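Local structure of UPF0130 protein PH1069 (Pyrococcus horikoshii, 2IT2) at residues Ser105-Val110 against Ile144-Ser149; Phe130-Ile135 against Arg148-Met153. The protein probably transfers a methyl group from S-adenosyl-L-methionine to N-4 of a wyosine precursor at position 37 of tRNA(Phe), a step in making wyosine derivatives. All coordinates share one frame; numbering follows the deposited sequence.

Contact 1. Residues Ser105-Val110 against Ile144-Ser149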
ATOM      1  N   SER B 105       8.425   2.204   2.197  1.00 14.71           N
ATOM      2  CA  SER B 105       8.296   3.644   1.959  1.00 15.19           C
ATOM      3  C   SER B 105       8.023   4.449   3.216  1.00 17.16           C
ATOM      4  O   SER B 105       7.522   3.915   4.209  1.00 16.29           O
ATOM      5  CB  SER B 105       7.151   3.895   0.969  1.00 17.65           C
ATOM      6  OG  SER B 105       6.669   5.233   1.070  1.00 19.53           O
ATOM      7  N   PRO B 106       8.376   5.747   3.197  1.00 15.84           N
ATOM      8  CA  PRO B 106       8.106   6.570   4.375  1.00 17.12           C
ATOM      9  C   PRO B 106       6.572   6.651   4.438  1.00 16.13           C
ATOM     10  O   PRO B 106       5.888   6.477   3.416  1.00 15.86           O
ATOM     11  CB  PRO B 106       8.719   7.932   4.010  1.00 18.06           C
ATOM     12  CG  PRO B 106       9.793   7.603   3.049  1.00 20.34           C
ATOM     13  CD  PRO B 106       9.198   6.477   2.216  1.00 18.42           C
ATOM     14  N   ILE B 107       6.046   6.899   5.632  1.00 15.40           N
ATOM     15  CA  ILE B 107       4.609   7.045   5.822  1.00 16.21           C
ATOM     16  C   ILE B 107       4.369   8.259   6.710  1.00 16.37           C
ATOM     17  O   ILE B 107       4.904   8.350   7.815  1.00 17.88           O
ATOM     18  CB  ILE B 107       3.981   5.822   6.523  1.00 17.46           C
ATOM     19  CG1 ILE B 107       4.203   4.556   5.694  1.00 19.18           C
ATOM     20  CG2 ILE B 107       2.489   6.079   6.744  1.00 20.55           C
ATOM     21  CD1 ILE B 107       3.633   3.305   6.325  1.00 24.17           C
ATOM     22  N   LEU B 108       3.573   9.203   6.220  1.00 15.88           N
ATOM     23  CA  LEU B 108       3.268  10.394   7.003  1.00 15.83           C
ATOM     24  C   LEU B 108       1.755  10.419   7.235  1.00 13.05           C
ATOM     25  O   LEU B 108       0.967  10.111   6.328  1.00 14.81           O
ATOM     26  CB  LEU B 108       3.709  11.667   6.253  1.00 19.11           C
ATOM     27  CG  LEU B 108       5.111  11.736   5.619  1.00 20.05           C
ATOM     28  CD1 LEU B 108       5.249  13.020   4.818  1.00 24.52           C
ATOM     29  CD2 LEU B 108       6.194  11.652   6.696  1.00 25.16           C
ATOM     30  N   HIS B 109       1.352  10.734   8.459  1.00 13.86           N
ATOM     31  CA  HIS B 109      -0.062  10.837   8.782  1.00 13.73           C
ATOM     32  C   HIS B 109      -0.296  12.302   9.102  1.00 14.38           C
ATOM     33  O   HIS B 109       0.391  12.879   9.955  1.00 16.03           O
ATOM     34  CB  HIS B 109      -0.412   9.929   9.961  1.00 16.17           C
ATOM     35  CG  HIS B 109      -0.494   8.483   9.586  1.00 19.08           C
ATOM     36  ND1 HIS B 109      -0.660   7.477  10.520  1.00 24.49           N
ATOM     37  CD2 HIS B 109      -0.468   7.873   8.381  1.00 21.88           C
ATOM     38  CE1 HIS B 109      -0.734   6.316   9.898  1.00 24.17           C
ATOM     39  NE2 HIS B 109      -0.620   6.523   8.601  1.00 22.70           N
ATOM     40  N   VAL B 110      -1.246  12.907   8.387  1.00 11.73           N
ATOM     41  CA  VAL B 110      -1.536  14.325   8.563  1.00 12.15           C
ATOM     42  C   VAL B 110      -3.023  14.636   8.791  1.00 12.07           C
ATOM     43  O   VAL B 110      -3.884  14.215   8.021  1.00 12.61           O
ATOM     44  CB  VAL B 110      -1.046  15.135   7.330  1.00 13.14           C
ATOM     45  CG1 VAL B 110      -1.243  16.608   7.578  1.00 14.12           C
ATOM     46  CG2 VAL B 110       0.437  14.867   7.036  1.00 13.41           C
ATOM     47  N   ILE B 144      -7.676  12.016   8.786  1.00 14.18           N
ATOM     48  CA  ILE B 144      -6.259  11.747   8.540  1.00 13.24           C
ATOM     49  C   ILE B 144      -5.983  11.440   7.084  1.00 13.68           C
ATOM     50  O   ILE B 144      -6.683  10.644   6.451  1.00 14.53           O
ATOM     51  CB  ILE B 144      -5.741  10.538   9.397  1.00 14.38           C
ATOM     52  CG1 ILE B 144      -5.873  10.842  10.896  1.00 17.11           C
ATOM     53  CG2 ILE B 144      -4.281  10.206   9.043  1.00 14.23           C
ATOM     54  CD1 ILE B 144      -5.087  12.035  11.368  1.00 18.46           C
ATOM     55  N   VAL B 145      -4.972  12.128   6.568  1.00 13.38           N
ATOM     56  CA  VAL B 145      -4.471  11.936   5.219  1.00 13.56           C
ATOM     57  C   VAL B 145      -3.192  11.108   5.407  1.00 13.22           C
ATOM     58  O   VAL B 145      -2.396  11.378   6.315  1.00 13.32           O
ATOM     59  CB  VAL B 145      -4.082  13.275   4.571  1.00 13.41           C
ATOM     60  CG1 VAL B 145      -3.207  13.028   3.359  1.00 15.62           C
ATOM     61  CG2 VAL B 145      -5.339  14.035   4.169  1.00 17.55           C
ATOM     62  N   GLU B 146      -3.014  10.080   4.584  1.00 11.32           N
ATOM     63  CA  GLU B 146      -1.805   9.245   4.644  1.00 13.34           C
ATOM     64  C   GLU B 146      -1.029   9.504   3.366  1.00 13.60           C
ATOM     65  O   GLU B 146      -1.607   9.500   2.277  1.00 14.96           O
ATOM     66  CB  GLU B 146      -2.158   7.756   4.722  1.00 15.35           C
ATOM     67  CG  GLU B 146      -0.961   6.818   4.801  1.00 21.57           C
ATOM     68  CD  GLU B 146      -1.391   5.397   5.083  1.00 25.41           C
ATOM     69  OE1 GLU B 146      -1.997   4.771   4.187  1.00 30.06           O
ATOM     70  OE2 GLU B 146      -1.137   4.906   6.203  1.00 30.27           O
ATOM     71  N   ILE B 147       0.273   9.750   3.507  1.00 12.48           N
ATOM     72  CA  ILE B 147       1.176  10.008   2.382  1.00 14.91           C
ATOM     73  C   ILE B 147       2.149   8.830   2.329  1.00 15.25           C
ATOM     74  O   ILE B 147       2.812   8.515   3.321  1.00 14.94           O
ATOM     75  CB  ILE B 147       1.939  11.331   2.601  1.00 13.72           C
ATOM     76  CG1 ILE B 147       0.938  12.490   2.652  1.00 16.87           C
ATOM     77  CG2 ILE B 147       2.990  11.540   1.510  1.00 15.38           C
ATOM     78  CD1 ILE B 147       1.564  13.829   2.967  1.00 16.75           C
ATOM     79  N   ARG B 148       2.231   8.176   1.176  1.00 15.85           N
ATOM     80  CA  ARG B 148       3.081   6.999   1.031  1.00 16.46           C
ATOM     81  C   ARG B 148       3.466   6.802  -0.429  1.00 16.07           C
ATOM     82  O   ARG B 148       2.712   7.183  -1.327  1.00 17.32           O
ATOM     83  CB  ARG B 148       2.306   5.785   1.554  1.00 19.78           C
ATOM     84  CG  ARG B 148       3.093   4.499   1.676  1.00 23.97           C
ATOM     85  CD  ARG B 148       2.285   3.462   2.449  1.00 27.67           C
ATOM     86  NE  ARG B 148       1.095   3.029   1.724  1.00 31.93           N
ATOM     87  CZ  ARG B 148       1.089   2.141   0.733  1.00 34.20           C
ATOM     88  NH1 ARG B 148       2.216   1.568   0.325  1.00 35.28           N
ATOM     89  NH2 ARG B 148      -0.056   1.831   0.141  1.00 35.70           N
ATOM     90  N   SER B 149       4.635   6.203  -0.657  1.00 17.22           N
ATOM     91  CA  SER B 149       5.147   5.942  -2.002  1.00 19.97           C
ATOM     92  C   SER B 149       4.941   4.470  -2.363  1.00 21.64           C
ATOM     93  O   SER B 149       4.656   3.643  -1.494  1.00 22.53           O
ATOM     94  CB  SER B 149       6.640   6.304  -2.077  1.00 21.17           C
ATOM     95  OG  SER B 149       7.075   6.456  -3.423  1.00 24.70           O
TER

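Contact 2. Residues Phe130-Ile135 against Arg148-Met153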
ATOM      1  N   PHE B 130       4.389  10.617  -4.253  1.00 19.57           N
ATOM      2  CA  PHE B 130       3.791   9.716  -3.272  1.00 18.71           C
ATOM      3  C   PHE B 130       2.429   9.292  -3.822  1.00 18.92           C
ATOM      4  O   PHE B 130       1.380   9.775  -3.407  1.00 17.81           O
ATOM      5  CB  PHE B 130       3.672  10.423  -1.909  1.00 17.13           C
ATOM      6  CG  PHE B 130       5.009  10.767  -1.274  1.00 16.56           C
ATOM      7  CD1 PHE B 130       5.714   9.817  -0.536  1.00 16.73           C
ATOM      8  CD2 PHE B 130       5.549  12.040  -1.400  1.00 17.62           C
ATOM      9  CE1 PHE B 130       6.945  10.141   0.071  1.00 17.66           C
ATOM     10  CE2 PHE B 130       6.766  12.373  -0.804  1.00 17.29           C
ATOM     11  CZ  PHE B 130       7.466  11.423  -0.065  1.00 17.86           C
ATOM     12  N   LYS B 131       2.462   8.363  -4.770  1.00 19.09           N
ATOM     13  CA  LYS B 131       1.246   7.906  -5.423  1.00 21.54           C
ATOM     14  C   LYS B 131       0.226   7.238  -4.518  1.00 21.76           C
ATOM     15  O   LYS B 131      -0.979   7.275  -4.797  1.00 23.57           O
ATOM     16  CB  LYS B 131       1.607   6.982  -6.586  1.00 23.63           C
ATOM     17  CG  LYS B 131       2.127   7.728  -7.799  1.00 28.91           C
ATOM     18  CD  LYS B 131       1.026   8.595  -8.395  1.00 30.28           C
ATOM     19  CE  LYS B 131       1.487   9.336  -9.645  1.00 32.46           C
ATOM     20  NZ  LYS B 131       0.395  10.159 -10.250  1.00 33.89           N
ATOM     21  N   TYR B 132       0.685   6.633  -3.429  1.00 20.56           N
ATOM     22  CA  TYR B 132      -0.242   5.971  -2.521  1.00 22.18           C
ATOM     23  C   TYR B 132      -0.778   6.892  -1.426  1.00 21.31           C
ATOM     24  O   TYR B 132      -0.979   6.471  -0.289  1.00 23.93           O
ATOM     25  CB  TYR B 132       0.401   4.724  -1.898  1.00 25.74           C
ATOM     26  CG  TYR B 132       0.582   3.567  -2.860  1.00 30.46           C
ATOM     27  CD1 TYR B 132      -0.347   3.321  -3.874  1.00 31.85           C
ATOM     28  CD2 TYR B 132       1.652   2.680  -2.721  1.00 31.60           C
ATOM     29  CE1 TYR B 132      -0.214   2.221  -4.725  1.00 34.24           C
ATOM     30  CE2 TYR B 132       1.792   1.577  -3.562  1.00 33.54           C
ATOM     31  CZ  TYR B 132       0.856   1.353  -4.560  1.00 34.72           C
ATOM     32  OH  TYR B 132       0.981   0.254  -5.379  1.00 36.67           O
ATOM     33  N   SER B 133      -1.019   8.152  -1.766  1.00 17.02           N
ATOM     34  CA  SER B 133      -1.545   9.085  -0.786  1.00 16.60           C
ATOM     35  C   SER B 133      -3.066   9.131  -0.893  1.00 15.34           C
ATOM     36  O   SER B 133      -3.622   9.055  -1.999  1.00 16.16           O
ATOM     37  CB  SER B 133      -0.937  10.471  -1.002  1.00 15.53           C
ATOM     38  OG  SER B 133       0.480  10.427  -0.839  1.00 16.07           O
ATOM     39  N   ASN B 134      -3.740   9.271   0.243  1.00 12.68           N
ATOM     40  CA  ASN B 134      -5.202   9.282   0.229  1.00 14.50           C
ATOM     41  C   ASN B 134      -5.782   9.696   1.576  1.00 14.08           C
ATOM     42  O   ASN B 134      -5.051  10.120   2.459  1.00 14.61           O
ATOM     43  CB  ASN B 134      -5.698   7.879  -0.133  1.00 18.17           C
ATOM     44  CG  ASN B 134      -4.992   6.792   0.662  1.00 20.60           C
ATOM     45  OD1 ASN B 134      -4.977   6.813   1.894  1.00 21.51           O
ATOM     46  ND2 ASN B 134      -4.396   5.832  -0.047  1.00 22.75           N
ATOM     47  N   ILE B 135      -7.102   9.610   1.726  1.00 14.23           N
ATOM     48  CA  ILE B 135      -7.714   9.933   3.005  1.00 14.41           C
ATOM     49  C   ILE B 135      -7.920   8.589   3.684  1.00 15.22           C
ATOM     50  O   ILE B 135      -8.752   7.792   3.260  1.00 14.47           O
ATOM     51  CB  ILE B 135      -9.050  10.653   2.829  1.00 14.35           C
ATOM     52  CG1 ILE B 135      -8.783  12.046   2.240  1.00 14.14           C
ATOM     53  CG2 ILE B 135      -9.785  10.700   4.165  1.00 14.94           C
ATOM     54  CD1 ILE B 135     -10.027  12.793   1.806  1.00 17.52           C
ATOM     55  N   ARG B 148       2.231   8.176   1.176  1.00 15.85           N
ATOM     56  CA  ARG B 148       3.081   6.999   1.031  1.00 16.46           C
ATOM     57  C   ARG B 148       3.466   6.802  -0.429  1.00 16.07           C
ATOM     58  O   ARG B 148       2.712   7.183  -1.327  1.00 17.32           O
ATOM     59  CB  ARG B 148       2.306   5.785   1.554  1.00 19.78           C
ATOM     60  CG  ARG B 148       3.093   4.499   1.676  1.00 23.97           C
ATOM     61  CD  ARG B 148       2.285   3.462   2.449  1.00 27.67           C
ATOM     62  NE  ARG B 148       1.095   3.029   1.724  1.00 31.93           N
ATOM     63  CZ  ARG B 148       1.089   2.141   0.733  1.00 34.20           C
ATOM     64  NH1 ARG B 148       2.216   1.568   0.325  1.00 35.28           N
ATOM     65  NH2 ARG B 148      -0.056   1.831   0.141  1.00 35.70           N
ATOM     66  N   SER B 149       4.635   6.203  -0.657  1.00 17.22           N
ATOM     67  CA  SER B 149       5.147   5.942  -2.002  1.00 19.97           C
ATOM     68  C   SER B 149       4.941   4.470  -2.363  1.00 21.64           C
ATOM     69  O   SER B 149       4.656   3.643  -1.494  1.00 22.53           O
ATOM     70  CB  SER B 149       6.640   6.304  -2.077  1.00 21.17           C
ATOM     71  OG  SER B 149       7.075   6.456  -3.423  1.00 24.70           O
ATOM     72  N   THR B 150       5.101   4.151  -3.645  1.00 23.83           N
ATOM     73  CA  THR B 150       4.900   2.789  -4.144  1.00 26.69           C
ATOM     74  C   THR B 150       6.097   1.850  -4.076  1.00 25.65           C
ATOM     75  O   THR B 150       5.922   0.630  -4.100  1.00 26.93           O
ATOM     76  CB  THR B 150       4.445   2.808  -5.606  1.00 27.71           C
ATOM     77  OG1 THR B 150       5.513   3.305  -6.426  1.00 30.52           O
ATOM     78  CG2 THR B 150       3.216   3.689  -5.762  1.00 28.88           C
ATOM     79  N   GLU B 151       7.304   2.404  -4.013  1.00 25.85           N
ATOM     80  CA  GLU B 151       8.523   1.597  -3.971  1.00 26.13           C
ATOM     81  C   GLU B 151       8.632   0.696  -2.753  1.00 23.39           C
ATOM     82  O   GLU B 151       8.319   1.099  -1.633  1.00 23.44           O
ATOM     83  CB  GLU B 151       9.760   2.499  -4.033  1.00 29.60           C
ATOM     84  CG  GLU B 151      10.004   3.132  -5.396  1.00 34.32           C
ATOM     85  CD  GLU B 151       8.750   3.750  -5.988  1.00 36.92           C
ATOM     86  OE1 GLU B 151       8.166   4.648  -5.345  1.00 38.48           O
ATOM     87  OE2 GLU B 151       8.344   3.334  -7.095  1.00 39.27           O
ATOM     88  N   ARG B 152       9.078  -0.535  -2.980  1.00 22.74           N
ATOM     89  CA  ARG B 152       9.262  -1.489  -1.894  1.00 20.84           C
ATOM     90  C   ARG B 152       9.960  -2.734  -2.417  1.00 19.89           C
ATOM     91  O   ARG B 152      10.074  -2.935  -3.629  1.00 19.39           O
ATOM     92  CB  ARG B 152       7.921  -1.885  -1.284  1.00 24.67           C
ATOM     93  CG  ARG B 152       7.020  -2.655  -2.230  1.00 25.77           C
ATOM     94  CD  ARG B 152       5.699  -3.031  -1.560  1.00 30.81           C
ATOM     95  NE  ARG B 152       5.875  -4.041  -0.520  1.00 31.74           N
ATOM     96  CZ  ARG B 152       4.937  -4.384   0.360  1.00 33.64           C
ATOM     97  NH1 ARG B 152       3.750  -3.795   0.327  1.00 35.07           N
ATOM     98  NH2 ARG B 152       5.178  -5.324   1.264  1.00 35.17           N
HETATM   99  N   MSE B 153      10.436  -3.557  -1.489  1.00 17.75           N
HETATM  100  CA  MSE B 153      11.106  -4.802  -1.837  1.00 17.55           C
HETATM  101  C   MSE B 153      10.890  -5.795  -0.708  1.00 16.87           C
HETATM  102  O   MSE B 153      10.798  -5.423   0.470  1.00 15.95           O
HETATM  103  CB  MSE B 153      12.608  -4.586  -2.069  1.00 22.89           C
HETATM  104  CG  MSE B 153      13.354  -5.858  -2.506  1.00 24.29           C
HETATM  105 SE   MSE B 153      15.002  -5.522  -3.497  1.00 38.41          SE
HETATM  106  CE  MSE B 153      15.491  -3.916  -2.597  1.00 13.70           C
TER
HETATM  107  O   HOH W   1       4.795   6.341  -5.596  1.00 25.31           O

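Contact 1. Residues Ser105-Val110 against Ile144-Ser149
Leu108 and Val110 each pair with a residue of the antiparallel partner strand, Ile147 and Val145, through two backbone hydrogen bonds. The Leu108 couple spans 3.1 Å from Leu108 N to Ile147 O, and 2.9 Å from Ile147 N to Leu108 O; both bonds of Val110 with Val145 are similarly short. His109 and Glu146 form the non-hydrogen-bonded pair between them, where His109 CA approaches Val145 O in a CA-H...O contact of 3.4 Å.

The polar side-chain bond of this pair lies on the face shared with Ile107. Glu146 runs extended beside His109, CG anti to the backbone N (chi1 -179°), and brings OE2 to the ring edge, 2.9 Å from His109 NE2. NE2 donates to the anti side of OE2, with ring and carboxylate planes 29° apart; the bond limits rotation of the ring. A second polar link joins Ser105 to Ser149: Ser105 OG accepts from Ser149 N at 2.8 Å while donating to Pro106 O, which gives the hydroxyl a set direction.

Aliphatic carbons meet on both faces. Ile107 CG1 lies 3.9 Å from Arg148 CD, the two chains side by side, while on the other face Leu108 CB and Ile147 CB meet at 4.1 Å.

Strand 98-112 and strand 143-148 are inner neighbours of the antiparallel sheet. Helix 115-127 covers Val110 and Val145, helix 167-194 packs on Pro106 and Leu108, and strands 48-63 and 134-138 continue the sheet beyond His109 and Glu146.

Contact 2. Residues Phe130-Ile135 against Arg148-Met153
Tyr132 lies between the guanidinium of Arg148 and the methyl of Thr150. Its CB sits 3.4 Å from Arg148 O, the acceptor of a weak bond from Tyr132 N, and also lies over one face of the guanidinium. CG, beside the backbone N (chi1 -71°), meets Arg148 NH2 at 3.5 Å. CD2 then comes over the same guanidinium, 3.3 Å from Arg148 NH1, with ring and guanidinium planes 26° apart; Ser149 O reaches CD2 near the ring plane. Farther out, CE2 and CZ lie under Thr150 CG2, which stands 3.5 Å from the ring centroid, 15° off its normal, in a CH-pi contact. Tyr132 OH at the tip is 4.1 Å from Thr150 CG2.

The type I turn from Phe130 to Ser133, which carries Tyr132, is held by Ser133 OG donating to Phe130 O at 2.8 Å. Water 1 accepts from Lys131 N and Thr150 N, joining the two loops.

With an alanine here in place of Tyr132, Thr150 CG2 would probably lose its aromatic floor and the guanidinium would be freer to turn. Arg148 also makes a cation-pi contact with Tyr132 of the second subunit, and the reverse pair occurs too; NH2 of Arg148 comes close to NH2 of Arg148 of the second subunit, a closeness the cation-pi contacts probably help to offset.

How the contacts relate
From the N terminus, strand 98-112 comes first and supplies 105-110 to contact 1. The chain then passes through helix 115-127 to the turn at 130-133, enters strand 134-138 and returns along strand 143-148, where contact 1 closes its loop. Contact 2 closes a few residues later, when 148-153 comes back to 130-135. The two loops therefore overlap: 130-135 lies inside the span of contact 1, while the second segment of contact 2 runs past its end, with Arg148 and Ser149 common to both. Ile147 CG2 packs on Phe130 CG at 3.5 Å. Together they tie three adjacent strands to the loop leading into strand 153-159 and to the second subunit.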